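Local coordinates for protein CDP-glucose-4,6-dehydratase (Yersinia pseudotuberculosis, PDB 1RKX) that catalyses the NAD-dependent 4,6-dehydration of CDP-D-glucose, as an extended short-chain dehydrogenase/reductase with a Rossmann-type nucleotide-binding domain, at residues Ser174-Ala179 with Thr186-Val191; Met109-Leu114 with Gly162-Val167; Lys10-Thr15 with Leu27-Met32. All coordinates share one frame; numbering follows the deposited sequence.

Contact 1 of 3, residues Ser174-Ala179 with Thr186-Val191; sequences SFFNPA and TAVATV
A single water ties F176 to T186 and V188 with three hydrogen bonds, all to backbone atoms. It donates one hydrogen to F176 O and the other to T186 O, both at 2.9 Å, and accepts from V188 N, also at 2.9 Å. The bridge joins the first residue past the end of helix 156-175 to the beginning of strand 187-192, satisfying two carbonyls and one amide in a buried place. Beside it the F176 ring packs against the strand. CG lies anti to the carbonyl carbon (chi1 -53°), which swings the ring over to T186 and V188. T186 meets the CD2 side: CB comes within 3.6 Å of F176 CD2, and the methyl CG2 lies over one face of the ring. Nearer CD1, and on the same side of the ring plane as the threonine, V188 approaches obliquely, its CG2 3.7 Å from F176 CD1 and 3.9 Å from F176 CG. The threonine hydroxyl bonds V124 O. Just beyond, the chain turns away through an Asx turn, in which A179 N donates to N177 OD1 at 2.7 Å, in the carbonyl plane, with N-H...O at 152°. N177 ND2 meanwhile bonds N173 O, so the amide reaches back into the helix as well as forward. H184, in the short helix 181-184 that fills most of the connection, bonds both N177 O and T186 N. The contact thus closes the connection by which helix 156-175 passes into strand 187-192, sixth in order across the main parallel sheet, where A187 and A189 pair with neighbouring strand 126-130 and turn their side chains to L249 of helix 236-251, while V188 packs on T168 of helix 156-175.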
loop_
_atom_site.group_PDB
_atom_site.type_symbol
_atom_site.label_atom_id
_atom_site.label_comp_id
_atom_site.label_asym_id
_atom_site.label_seq_id
_atom_site.Cartn_x
_atom_site.Cartn_y
_atom_site.Cartn_z
ATOM N N SER C 174 1.132 24.548 4.052
ATOM C CA SER C 174 1.973 25.730 3.938
ATOM C C SER C 174 1.432 27.001 4.583
ATOM O O SER C 174 2.191 27.752 5.196
ATOM C CB SER C 174 2.253 26.023 2.463
ATOM O OG SER C 174 2.774 24.882 1.798
ATOM N N PHE C 175 0.132 27.242 4.450
ATOM C CA PHE C 175 -0.450 28.474 4.972
ATOM C C PHE C 175 -1.528 28.370 6.048
ATOM O O PHE C 175 -1.822 29.359 6.723
ATOM C CB PHE C 175 -0.983 29.291 3.796
ATOM C CG PHE C 175 -0.017 29.384 2.642
ATOM C CD1 PHE C 175 -0.315 28.785 1.416
ATOM C CD2 PHE C 175 1.197 30.056 2.781
ATOM C CE1 PHE C 175 0.584 28.855 0.349
ATOM C CE2 PHE C 175 2.103 30.133 1.720
ATOM C CZ PHE C 175 1.795 29.531 0.501
ATOM N N PHE C 176 -2.123 27.194 6.210
ATOM C CA PHE C 176 -3.166 27.006 7.221
ATOM C C PHE C 176 -2.812 25.774 8.044
ATOM O O PHE C 176 -3.682 24.973 8.400
ATOM C CB PHE C 176 -4.533 26.798 6.552
ATOM C CG PHE C 176 -4.898 27.866 5.552
ATOM C CD1 PHE C 176 -5.064 27.549 4.206
ATOM C CD2 PHE C 176 -5.098 29.185 5.957
ATOM C CE1 PHE C 176 -5.427 28.528 3.276
ATOM C CE2 PHE C 176 -5.461 30.171 5.040
ATOM C CZ PHE C 176 -5.628 29.842 3.696
ATOM N N ASN C 177 -1.526 25.624 8.333
ATOM C CA ASN C 177 -1.029 24.479 9.082
ATOM C C ASN C 177 -1.646 24.381 10.474
ATOM O O ASN C 177 -1.751 25.376 11.188
ATOM C CB ASN C 177 0.498 24.552 9.199
ATOM C CG ASN C 177 1.104 23.267 9.723
ATOM O OD1 ASN C 177 0.843 22.862 10.854
ATOM N ND2 ASN C 177 1.915 22.614 8.896
ATOM N N PRO C 178 -2.072 23.172 10.871
ATOM C CA PRO C 178 -2.682 22.949 12.185
ATOM C C PRO C 178 -1.792 23.465 13.311
ATOM O O PRO C 178 -2.277 23.993 14.311
ATOM C CB PRO C 178 -2.851 21.433 12.228
ATOM C CG PRO C 178 -3.136 21.101 10.799
ATOM C CD PRO C 178 -2.098 21.932 10.071
ATOM N N ALA C 179 -0.486 23.315 13.129
ATOM C CA ALA C 179 0.487 23.754 14.120
ATOM C C ALA C 179 0.430 25.256 14.358
ATOM O O ALA C 179 0.893 25.742 15.386
ATOM C CB ALA C 179 1.886 23.356 13.683
ATOM N N THR C 186 -7.729 29.208 10.557
ATOM C CA THR C 186 -8.489 28.655 9.439
ATOM C C THR C 186 -8.382 27.132 9.362
ATOM O O THR C 186 -7.284 26.584 9.290
ATOM C CB THR C 186 -8.002 29.250 8.101
ATOM O OG1 THR C 186 -8.033 30.684 8.178
ATOM C CG2 THR C 186 -8.898 28.793 6.956
ATOM N N ALA C 187 -9.532 26.457 9.386
ATOM C CA ALA C 187 -9.590 25.000 9.309
ATOM C C ALA C 187 -10.072 24.646 7.902
ATOM O O ALA C 187 -11.224 24.891 7.557
ATOM C CB ALA C 187 -10.557 24.453 10.359
ATOM N N VAL C 188 -9.181 24.066 7.104
ATOM C CA VAL C 188 -9.486 23.721 5.714
ATOM C C VAL C 188 -9.657 22.225 5.448
ATOM O O VAL C 188 -8.804 21.418 5.813
ATOM C CB VAL C 188 -8.374 24.249 4.786
ATOM C CG1 VAL C 188 -8.754 24.012 3.320
ATOM C CG2 VAL C 188 -8.138 25.731 5.053
ATOM N N ALA C 189 -10.755 21.866 4.788
ATOM C CA ALA C 189 -11.029 20.468 4.480
ATOM C C ALA C 189 -11.551 20.280 3.058
ATOM O O ALA C 189 -11.975 21.233 2.406
ATOM C CB ALA C 189 -12.050 19.913 5.470
ATOM N N THR C 190 -11.495 19.043 2.576
ATOM C CA THR C 190 -12.037 18.724 1.264
ATOM C C THR C 190 -13.114 17.672 1.488
ATOM O O THR C 190 -13.039 16.890 2.441
ATOM C CB THR C 190 -10.973 18.167 0.279
ATOM O OG1 THR C 190 -10.291 17.052 0.868
ATOM C CG2 THR C 190 -9.971 19.255 -0.094
ATOM N N VAL C 191 -14.129 17.672 0.632
ATOM C CA VAL C 191 -15.209 16.702 0.743
ATOM C C VAL C 191 -15.372 15.997 -0.598
ATOM O O VAL C 191 -15.379 16.622 -1.659
ATOM C CB VAL C 191 -16.538 17.370 1.192
ATOM C CG1 VAL C 191 -16.397 17.859 2.626
ATOM C CG2 VAL C 191 -16.905 18.524 0.273
HETATM O O HOH W 1 -6.460 24.092 7.971
#

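Contact 2 of 3, residues Met109-Leu114 with Gly162-Val167; sequences MGTVYL and GCAELV
Two long helices flanking the Rossmann-type sheet, 100-121 and 156-175, meet here, with V112 and T111 of the first packed on V167 and A164 of the second. V112 CG2 and V167 CG1 make the tightest contact, 3.6 Å apart, and V167 CG2 lies 4.0 Å from the same V112 methyl. The two valine side chains cross at about a right angle. In V167, CG1 stands anti to the backbone N (chi1 166°), which carries it across to V112. One turn back, A164 CB rests against T111 OG1 at 4.0 Å, and T111 CG2 is 4.2 Å from V167 CG1. The T111 hydroxyl is occupied within its own helix by N107 O, with a weak second bond to H86 NE2. The segments run nearly parallel, their axes 9.4 Å apart at closest approach and crossing at -23°. In extended short-chain dehydrogenases this helix pair commonly builds the dimer interface, and here the second subunit packs on both: its M109 meets M109, and its L166 meets C163. E165, turned the other way, forms a salt bridge with R192 and also bonds T131 and T190.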
loop_
_atom_site.group_PDB
_atom_site.type_symbol
_atom_site.label_atom_id
_atom_site.label_comp_id
_atom_site.label_asym_id
_atom_site.label_seq_id
_atom_site.Cartn_x
_atom_site.Cartn_y
_atom_site.Cartn_z
ATOM N N MET C 109 -6.759 25.992 -10.984
ATOM C CA MET C 109 -6.439 27.381 -10.668
ATOM C C MET C 109 -7.567 28.082 -9.910
ATOM O O MET C 109 -7.304 28.934 -9.055
ATOM C CB MET C 109 -6.070 28.167 -11.929
ATOM C CG MET C 109 -4.761 27.697 -12.585
ATOM S SD MET C 109 -3.346 27.521 -11.441
ATOM C CE MET C 109 -3.145 29.201 -10.870
ATOM N N GLY C 110 -8.810 27.717 -10.214
ATOM C CA GLY C 110 -9.945 28.309 -9.521
ATOM C C GLY C 110 -9.816 28.046 -8.032
ATOM O O GLY C 110 -10.040 28.932 -7.205
ATOM N N THR C 111 -9.445 26.817 -7.688
ATOM C CA THR C 111 -9.263 26.429 -6.296
ATOM C C THR C 111 -8.066 27.187 -5.714
ATOM O O THR C 111 -8.115 27.665 -4.580
ATOM C CB THR C 111 -9.046 24.902 -6.181
ATOM O OG1 THR C 111 -10.212 24.227 -6.672
ATOM C CG2 THR C 111 -8.800 24.497 -4.737
ATOM N N VAL C 112 -6.994 27.305 -6.494
ATOM C CA VAL C 112 -5.819 28.044 -6.040
ATOM C C VAL C 112 -6.188 29.500 -5.733
ATOM O O VAL C 112 -5.827 30.028 -4.675
ATOM C CB VAL C 112 -4.689 28.023 -7.104
ATOM C CG1 VAL C 112 -3.598 29.030 -6.733
ATOM C CG2 VAL C 112 -4.094 26.614 -7.195
ATOM N N TYR C 113 -6.913 30.143 -6.647
ATOM C CA TYR C 113 -7.326 31.537 -6.453
ATOM C C TYR C 113 -8.222 31.713 -5.221
ATOM O O TYR C 113 -8.118 32.711 -4.501
ATOM C CB TYR C 113 -8.062 32.050 -7.694
ATOM C CG TYR C 113 -7.213 32.114 -8.953
ATOM C CD1 TYR C 113 -7.800 31.992 -10.210
ATOM C CD2 TYR C 113 -5.824 32.287 -8.889
ATOM C CE1 TYR C 113 -7.038 32.033 -11.373
ATOM C CE2 TYR C 113 -5.048 32.333 -10.054
ATOM C CZ TYR C 113 -5.667 32.202 -11.288
ATOM O OH TYR C 113 -4.929 32.230 -12.447
ATOM N N LEU C 114 -9.106 30.751 -4.982
ATOM C CA LEU C 114 -9.998 30.817 -3.828
ATOM C C LEU C 114 -9.200 30.745 -2.527
ATOM O O LEU C 114 -9.392 31.566 -1.619
ATOM C CB LEU C 114 -11.007 29.665 -3.861
ATOM C CG LEU C 114 -11.929 29.667 -2.635
ATOM C CD1 LEU C 114 -13.302 30.167 -3.041
ATOM C CD2 LEU C 114 -12.012 28.275 -2.038
ATOM N N GLY C 162 -8.384 15.538 -8.681
ATOM C CA GLY C 162 -7.279 14.943 -7.947
ATOM C C GLY C 162 -6.269 16.060 -7.686
ATOM O O GLY C 162 -5.692 16.157 -6.602
ATOM N N CYS C 163 -6.051 16.914 -8.684
ATOM C CA CYS C 163 -5.132 18.041 -8.528
ATOM C C CYS C 163 -5.658 19.025 -7.477
ATOM O O CYS C 163 -4.876 19.556 -6.687
ATOM C CB CYS C 163 -4.932 18.777 -9.856
ATOM S SG CYS C 163 -3.817 17.922 -11.026
ATOM N N ALA C 164 -6.970 19.270 -7.483
ATOM C CA ALA C 164 -7.575 20.198 -6.516
ATOM C C ALA C 164 -7.329 19.700 -5.096
ATOM O O ALA C 164 -7.132 20.501 -4.173
ATOM C CB ALA C 164 -9.076 20.345 -6.779
ATOM N N GLU C 165 -7.330 18.378 -4.927
ATOM C CA GLU C 165 -7.066 17.780 -3.618
ATOM C C GLU C 165 -5.621 18.083 -3.229
ATOM O O GLU C 165 -5.352 18.508 -2.109
ATOM C CB GLU C 165 -7.289 16.260 -3.659
ATOM C CG GLU C 165 -8.750 15.814 -3.563
ATOM C CD GLU C 165 -9.346 15.989 -2.164
ATOM O OE1 GLU C 165 -8.582 16.189 -1.201
ATOM O OE2 GLU C 165 -10.582 15.905 -2.034
ATOM N N LEU C 166 -4.687 17.863 -4.153
ATOM C CA LEU C 166 -3.285 18.151 -3.875
ATOM C C LEU C 166 -3.103 19.627 -3.508
ATOM O O LEU C 166 -2.443 19.943 -2.517
ATOM C CB LEU C 166 -2.408 17.803 -5.087
ATOM C CG LEU C 166 -1.712 16.437 -5.040
ATOM C CD1 LEU C 166 -2.745 15.312 -5.041
ATOM C CD2 LEU C 166 -0.767 16.304 -6.232
ATOM N N VAL C 167 -3.689 20.517 -4.303
ATOM C CA VAL C 167 -3.591 21.958 -4.054
ATOM C C VAL C 167 -4.062 22.309 -2.643
ATOM O O VAL C 167 -3.389 23.050 -1.924
ATOM C CB VAL C 167 -4.447 22.768 -5.067
ATOM C CG1 VAL C 167 -4.608 24.224 -4.592
ATOM C CG2 VAL C 167 -3.788 22.738 -6.446
#

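Contact 3 of 3, residues Lys10-Thr15 with Leu27-Met32; sequences KRVFVT and LWLQTM
The apolar contact rests on one methyl: L29 CD1 reaches both V12 and V14. V12 CG1 lies 3.7 Å from L29 CD1 and V14 CG2 3.8 Å from it, each valine meeting the leucine tip to tip. V12 and V14 are alternate residues of strand 11-15 and so face the same side. With L29 CG anti to its carbonyl carbon (chi1 -70°) and the chain extended at chi2 168°, CD1 is carried out to the strand, spanning the 8.2 Å between V12 CA and L29 CA. All three side chains are buried; W7 of helix 4-7 packs on V12 and L29, and L243 of helix 236-251 adds to L29. The polar bonds belong to the end of the helix. W28 O accepts T31 OG1 at 2.7 Å, the hydroxyl tilted 23° from the carbonyl plane, and also M32 N at 3.2 Å. Both donors come from the same face of that plane, and M32 is where helical geometry ends. Strand 11-15, helix 20-31 and strand 35-40 form the first beta-alpha-beta unit of the Rossmann fold, in which T18 and G19, between strand and helix, and F20 and K21, at the start of the helix, bind NAD.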
loop_
_atom_site.group_PDB
_atom_site.type_symbol
_atom_site.label_atom_id
_atom_site.label_comp_id
_atom_site.label_asym_id
_atom_site.label_seq_id
_atom_site.Cartn_x
_atom_site.Cartn_y
_atom_site.Cartn_z
ATOM N N LYS C 10 -24.363 33.567 10.590
ATOM C CA LYS C 10 -23.024 33.265 10.081
ATOM C C LYS C 10 -22.864 33.803 8.666
ATOM O O LYS C 10 -23.778 33.699 7.847
ATOM C CB LYS C 10 -22.771 31.753 10.072
ATOM C CG LYS C 10 -22.618 31.115 11.446
ATOM C CD LYS C 10 -21.363 31.604 12.148
ATOM C CE LYS C 10 -21.132 30.876 13.462
ATOM N NZ LYS C 10 -22.266 31.071 14.422
ATOM N N ARG C 11 -21.705 34.385 8.382
ATOM C CA ARG C 11 -21.441 34.920 7.054
ATOM C C ARG C 11 -20.821 33.788 6.236
ATOM O O ARG C 11 -19.677 33.400 6.462
ATOM C CB ARG C 11 -20.486 36.116 7.141
ATOM C CG ARG C 11 -21.007 37.251 8.016
ATOM C CD ARG C 11 -20.047 38.429 8.045
ATOM N NE ARG C 11 -20.052 39.185 6.795
ATOM C CZ ARG C 11 -21.064 39.938 6.373
ATOM N NH1 ARG C 11 -22.170 40.042 7.100
ATOM N NH2 ARG C 11 -20.973 40.596 5.222
ATOM N N VAL C 12 -21.593 33.266 5.288
ATOM C CA VAL C 12 -21.154 32.146 4.459
ATOM C C VAL C 12 -21.019 32.525 2.987
ATOM O O VAL C 12 -21.945 33.074 2.381
ATOM C CB VAL C 12 -22.146 30.961 4.594
ATOM C CG1 VAL C 12 -21.587 29.716 3.908
ATOM C CG2 VAL C 12 -22.420 30.684 6.064
ATOM N N PHE C 13 -19.855 32.218 2.421
ATOM C CA PHE C 13 -19.553 32.512 1.025
ATOM C C PHE C 13 -19.611 31.188 0.266
ATOM O O PHE C 13 -18.935 30.232 0.635
ATOM C CB PHE C 13 -18.149 33.116 0.922
ATOM C CG PHE C 13 -17.808 33.649 -0.446
ATOM C CD1 PHE C 13 -18.225 34.916 -0.837
ATOM C CD2 PHE C 13 -17.044 32.892 -1.331
ATOM C CE1 PHE C 13 -17.883 35.431 -2.095
ATOM C CE2 PHE C 13 -16.696 33.392 -2.591
ATOM C CZ PHE C 13 -17.116 34.663 -2.973
ATOM N N VAL C 14 -20.411 31.137 -0.792
ATOM C CA VAL C 14 -20.563 29.914 -1.569
ATOM C C VAL C 14 -20.272 30.088 -3.059
ATOM O O VAL C 14 -20.998 30.801 -3.748
ATOM C CB VAL C 14 -22.007 29.361 -1.446
ATOM C CG1 VAL C 14 -22.145 28.074 -2.263
ATOM C CG2 VAL C 14 -22.361 29.122 0.018
ATOM N N THR C 15 -19.220 29.447 -3.566
ATOM C CA THR C 15 -18.958 29.541 -4.997
ATOM C C THR C 15 -19.816 28.450 -5.614
ATOM O O THR C 15 -20.022 27.398 -4.996
ATOM C CB THR C 15 -17.469 29.288 -5.369
ATOM O OG1 THR C 15 -17.105 27.934 -5.055
ATOM C CG2 THR C 15 -16.560 30.253 -4.625
ATOM N N LEU C 27 -29.991 27.488 -0.387
ATOM C CA LEU C 27 -31.353 27.525 0.143
ATOM C C LEU C 27 -31.363 27.014 1.580
ATOM O O LEU C 27 -32.036 27.578 2.448
ATOM C CB LEU C 27 -32.287 26.658 -0.697
ATOM C CG LEU C 27 -32.723 27.188 -2.061
ATOM C CD1 LEU C 27 -33.493 26.101 -2.815
ATOM C CD2 LEU C 27 -33.586 28.436 -1.865
ATOM N N TRP C 28 -30.610 25.945 1.828
ATOM C CA TRP C 28 -30.534 25.349 3.160
ATOM C C TRP C 28 -29.959 26.356 4.152
ATOM O O TRP C 28 -30.513 26.563 5.234
ATOM C CB TRP C 28 -29.653 24.094 3.131
ATOM C CG TRP C 28 -29.869 23.159 4.302
ATOM C CD1 TRP C 28 -30.356 23.482 5.541
ATOM C CD2 TRP C 28 -29.580 21.754 4.340
ATOM N NE1 TRP C 28 -30.389 22.364 6.346
ATOM C CE2 TRP C 28 -29.919 21.290 5.634
ATOM C CE3 TRP C 28 -29.068 20.842 3.408
ATOM C CZ2 TRP C 28 -29.759 19.951 6.018
ATOM C CZ3 TRP C 28 -28.908 19.505 3.792
ATOM C CH2 TRP C 28 -29.256 19.077 5.089
ATOM N N LEU C 29 -28.848 26.981 3.774
ATOM C CA LEU C 29 -28.194 27.978 4.616
ATOM C C LEU C 29 -29.149 29.142 4.893
ATOM O O LEU C 29 -29.240 29.622 6.024
ATOM C CB LEU C 29 -26.925 28.498 3.928
ATOM C CG LEU C 29 -25.761 27.502 3.836
ATOM C CD1 LEU C 29 -24.688 28.017 2.877
ATOM C CD2 LEU C 29 -25.180 27.287 5.231
ATOM N N GLN C 30 -29.856 29.591 3.858
ATOM C CA GLN C 30 -30.809 30.689 4.017
ATOM C C GLN C 30 -31.887 30.337 5.042
ATOM O O GLN C 30 -32.188 31.137 5.932
ATOM C CB GLN C 30 -31.466 31.031 2.680
ATOM C CG GLN C 30 -30.502 31.590 1.640
ATOM C CD GLN C 30 -31.147 31.784 0.282
ATOM O OE1 GLN C 30 -30.457 31.822 -0.745
ATOM N NE2 GLN C 30 -32.469 31.915 0.263
ATOM N N THR C 31 -32.464 29.141 4.928
ATOM C CA THR C 31 -33.512 28.732 5.858
ATOM C C THR C 31 -33.027 28.675 7.302
ATOM O O THR C 31 -33.825 28.822 8.225
ATOM C CB THR C 31 -34.109 27.355 5.493
ATOM O OG1 THR C 31 -33.143 26.328 5.723
ATOM C CG2 THR C 31 -34.525 27.330 4.042
ATOM N N MET C 32 -31.729 28.469 7.502
ATOM C CA MET C 32 -31.188 28.401 8.854
ATOM C C MET C 32 -30.733 29.762 9.378
ATOM O O MET C 32 -30.115 29.851 10.435
ATOM C CB MET C 32 -30.043 27.386 8.923
ATOM C CG MET C 32 -30.499 25.956 8.645
ATOM S SD MET C 32 -29.280 24.701 9.073
ATOM C CE MET C 32 -28.017 25.019 7.813
#

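Overall arrangement
All three contacts lie within the NAD-binding Rossmann domain, contacts 1 and 3 against strands of its parallel sheet and contact 2 between two helices. Contacts 1 and 2 share helix 156-175 (centres 13 Å apart), joined by a probable hydrogen bond from T190 OG1 to E165 OE1 at 2.8 Å; both touch the second subunit, unlike contact 3. Contacts 2 and 3 meet by packing, L114 CD1 against T15 CG2 at 3.6 Å, although their centres are 22 Å apart. Contacts 1 and 3 stay about 11 Å apart at their nearest atoms. The side chains of T111 in contact 2 and V14 in contact 3 are each about 8 Å from NAD; contact 1 lies away from it.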